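Local coordinates for protein PipY (Synechococcus elongatus, PDB 5NLC) that binds pyridoxal 5'-phosphate and is probably involved in keeping the cellular supply of this vitamin B6 cofactor in balance, at residues A78-E83 with R102-L107. Sequence-based numbering, arbitrary orientation.
Sequences ARKAVE and RIAGEL. With PO4 (phosphate ion), chain C.
Ile103 packs against Ala78, Arg79 and Val82 where helices 78-84 and 94-107 meet on the outside of the modified TIM barrel; the axes of segments 78-83 and 102-107 pass 9.6 Å apart and cross at -54°. The buried side is apolar. Ile103 CD1 reaches Ala78 CB at 3.7 Å, while CG2, anti to the backbone N, is turned to the CB of Val82; Leu100 backs both Ala78 and Val82. Val82 CG1 in turn lies against Ala104. Leu107 CD1 carries the packing from Val82 CG1 out to the exposed margin, touching Glu83 CG at 3.5 Å. Cutting Ile103 back to an alanine removes CG1, CG2 and CD1, which would probably open a gap beside Ala78 and Val82 and leave one face of the Arg79 guanidinium without its CG1 neighbour. Toward solvent the contact is ionic. Bent at chi3 (-78°), Arg79 brings NH2 to Glu106 OE1 at 2.7 Å, on the syn side of a carboxylate nearly coplanar with the guanidinium; Arg102 NH1 meets Glu106 OE2 from above that plane. A phosphate, probably from the crystallisation liquor, is hydrogen-bonded by Arg79, Arg102 and Arg99 NE. Arg79 grips it with two nearly straight bonds, NE to O2 at 2.9 Å and NH2 to O3 at 2.6 Å.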
ATOM      1  N   ALA A  78       4.136 -14.204  -6.110  1.00 26.71           N
ATOM      2  CA  ALA A  78       5.035 -13.437  -5.263  1.00 24.97           C
ATOM      3  C   ALA A  78       6.326 -13.117  -6.042  1.00 23.57           C
ATOM      4  O   ALA A  78       6.857 -12.060  -5.891  1.00 21.37           O
ATOM      5  CB  ALA A  78       5.314 -14.163  -3.966  1.00 25.41           C
ATOM      6  N   ARG A  79       6.807 -14.039  -6.891  1.00 23.64           N
ATOM      7  CA  ARG A  79       8.037 -13.797  -7.611  1.00 23.47           C
ATOM      8  C   ARG A  79       7.921 -12.600  -8.547  1.00 22.60           C
ATOM      9  O   ARG A  79       8.777 -11.725  -8.558  1.00 21.07           O
ATOM     10  CB  ARG A  79       8.444 -15.055  -8.363  1.00 25.24           C
ATOM     11  CG  ARG A  79       9.784 -14.968  -9.063  1.00 27.69           C
ATOM     12  CD  ARG A  79      10.133 -16.332  -9.715  1.00 30.27           C
ATOM     13  NE  ARG A  79      10.602 -17.190  -8.656  1.00 32.18           N
ATOM     14  CZ  ARG A  79      11.832 -17.158  -8.127  1.00 34.23           C
ATOM     15  NH1 ARG A  79      12.801 -16.386  -8.615  1.00 34.95           N
ATOM     16  NH2 ARG A  79      12.102 -17.944  -7.112  1.00 34.98           N
ATOM     17  N   LYS A  80       6.865 -12.576  -9.368  1.00 22.74           N
ATOM     18  CA  LYS A  80       6.629 -11.422 -10.219  1.00 23.81           C
ATOM     19  C   LYS A  80       6.422 -10.134  -9.427  1.00 21.27           C
ATOM     20  O   LYS A  80       6.814  -9.089  -9.877  1.00 20.89           O
ATOM     21  CB  LYS A  80       5.465 -11.659 -11.179  1.00 27.20           C
ATOM     22  CG  LYS A  80       5.812 -12.669 -12.284  1.00 30.40           C
ATOM     23  CD  LYS A  80       4.552 -12.954 -13.083  1.00 34.48           C
ATOM     24  CE  LYS A  80       4.850 -13.697 -14.395  1.00 38.34           C
ATOM     25  NZ  LYS A  80       3.685 -14.562 -14.729  1.00 41.10           N
ATOM     26  N   ALA A  81       5.764 -10.192  -8.282  1.00 20.38           N
ATOM     27  CA  ALA A  81       5.594  -8.989  -7.451  1.00 20.42           C
ATOM     28  C   ALA A  81       6.928  -8.437  -6.941  1.00 20.21           C
ATOM     29  O   ALA A  81       7.165  -7.246  -6.989  1.00 19.86           O
ATOM     30  CB  ALA A  81       4.689  -9.313  -6.277  1.00 20.01           C
ATOM     31  N   VAL A  82       7.839  -9.330  -6.502  1.00 20.82           N
ATOM     32  CA  VAL A  82       9.151  -8.882  -6.072  1.00 22.04           C
ATOM     33  C   VAL A  82       9.914  -8.231  -7.235  1.00 23.01           C
ATOM     34  O   VAL A  82      10.604  -7.238  -7.062  1.00 22.35           O
ATOM     35  CB  VAL A  82       9.937 -10.008  -5.412  1.00 22.52           C
ATOM     36  CG1 VAL A  82      11.357  -9.560  -5.071  1.00 23.61           C
ATOM     37  CG2 VAL A  82       9.239 -10.475  -4.147  1.00 22.32           C
ATOM     38  N   GLU A  83       9.750  -8.788  -8.421  1.00 24.36           N
ATOM     39  CA  GLU A  83      10.528  -8.342  -9.563  1.00 26.40           C
ATOM     40  C   GLU A  83      10.052  -6.969 -10.036  1.00 25.56           C
ATOM     41  O   GLU A  83      10.886  -6.202 -10.476  1.00 25.81           O
ATOM     42  CB  GLU A  83      10.453  -9.359 -10.724  1.00 29.55           C
ATOM     43  CG  GLU A  83      11.287 -10.651 -10.524  1.00 33.07           C
ATOM     44  CD  GLU A  83      11.052 -11.721 -11.628  1.00 36.95           C
ATOM     45  OE1 GLU A  83       9.970 -11.741 -12.259  1.00 38.63           O
ATOM     46  OE2 GLU A  83      11.953 -12.562 -11.852  1.00 40.11           O
ATOM     47  N   ARG A 102      12.070 -14.892   0.956  1.00 21.12           N
ATOM     48  CA  ARG A 102      12.875 -15.927   0.341  1.00 22.84           C
ATOM     49  C   ARG A 102      13.198 -15.522  -1.132  1.00 21.67           C
ATOM     50  O   ARG A 102      14.346 -15.540  -1.562  1.00 19.10           O
ATOM     51  CB  ARG A 102      12.161 -17.258   0.382  1.00 25.60           C
ATOM     52  CG  ARG A 102      12.943 -18.349  -0.350  1.00 30.55           C
ATOM     53  CD  ARG A 102      12.359 -19.750  -0.187  1.00 34.77           C
ATOM     54  NE  ARG A 102      11.047 -19.939  -0.818  1.00 38.50           N
ATOM     55  CZ  ARG A 102      10.783 -19.913  -2.136  1.00 41.81           C
ATOM     56  NH1 ARG A 102      11.716 -19.652  -3.062  1.00 43.60           N
ATOM     57  NH2 ARG A 102       9.528 -20.140  -2.532  1.00 42.84           N
ATOM     58  N   ILE A 103      12.176 -15.082  -1.856  1.00 20.51           N
ATOM     59  CA  ILE A 103      12.324 -14.656  -3.233  1.00 21.43           C
ATOM     60  C   ILE A 103      13.174 -13.424  -3.337  1.00 20.57           C
ATOM     61  O   ILE A 103      14.077 -13.377  -4.194  1.00 20.80           O
ATOM     62  CB  ILE A 103      10.962 -14.434  -3.913  1.00 22.45           C
ATOM     63  CG1 ILE A 103      10.203 -15.778  -4.032  1.00 23.91           C
ATOM     64  CG2 ILE A 103      11.150 -13.860  -5.324  1.00 23.70           C
ATOM     65  CD1 ILE A 103       8.680 -15.598  -4.263  1.00 24.95           C
ATOM     66  N   ALA A 104      12.935 -12.439  -2.450  1.00 19.97           N
ATOM     67  CA  ALA A 104      13.765 -11.220  -2.378  1.00 19.61           C
ATOM     68  C   ALA A 104      15.267 -11.565  -2.241  1.00 19.92           C
ATOM     69  O   ALA A 104      16.078 -11.031  -3.006  1.00 20.46           O
ATOM     70  CB  ALA A 104      13.304 -10.311  -1.267  1.00 18.77           C
ATOM     71  N   GLY A 105      15.584 -12.490  -1.355  1.00 20.32           N
ATOM     72  CA  GLY A 105      16.964 -12.962  -1.146  1.00 22.02           C
ATOM     73  C   GLY A 105      17.588 -13.624  -2.368  1.00 23.56           C
ATOM     74  O   GLY A 105      18.752 -13.359  -2.723  1.00 23.92           O
ATOM     75  N   GLU A 106      16.798 -14.433  -3.053  1.00 25.38           N
ATOM     76  CA  GLU A 106      17.251 -15.072  -4.323  1.00 27.61           C
ATOM     77  C   GLU A 106      17.513 -14.035  -5.419  1.00 26.69           C
ATOM     78  O   GLU A 106      18.521 -14.124  -6.120  1.00 27.07           O
ATOM     79  CB  GLU A 106      16.208 -16.068  -4.825  1.00 29.98           C
ATOM     80  CG  GLU A 106      15.968 -17.273  -3.909  1.00 32.75           C
ATOM     81  CD  GLU A 106      14.859 -18.231  -4.406  1.00 35.62           C
ATOM     82  OE1 GLU A 106      14.323 -18.004  -5.543  1.00 34.69           O
ATOM     83  OE2 GLU A 106      14.550 -19.197  -3.621  1.00 35.72           O
ATOM     84  N   LEU A 107      16.628 -13.072  -5.579  1.00 24.09           N
ATOM     85  CA  LEU A 107      16.795 -12.025  -6.597  1.00 24.26           C
ATOM     86  C   LEU A 107      17.677 -10.816  -6.224  1.00 23.12           C
ATOM     87  O   LEU A 107      17.911  -9.972  -7.080  1.00 23.99           O
ATOM     88  CB  LEU A 107      15.437 -11.488  -7.073  1.00 24.17           C
ATOM     89  CG  LEU A 107      14.413 -12.534  -7.613  1.00 25.21           C
ATOM     90  CD1 LEU A 107      13.076 -11.859  -7.800  1.00 26.11           C
ATOM     91  CD2 LEU A 107      14.923 -13.269  -8.847  1.00 26.74           C
TER
HETATM   92  P   PO4 C 301       8.896 -19.498  -6.076  1.00 68.30           P
HETATM   93  O1  PO4 C 301       8.438 -18.815  -4.818  1.00 68.02           O
HETATM   94  O2  PO4 C 301       8.485 -18.681  -7.282  1.00 60.77           O
HETATM   95  O3  PO4 C 301      10.405 -19.626  -6.026  1.00 63.86           O
HETATM   96  O4  PO4 C 301       8.289 -20.887  -6.130  1.00 66.32           O
HETATM   97  O   HOH W   1      15.345 -17.351  -7.627  1.00 41.05           O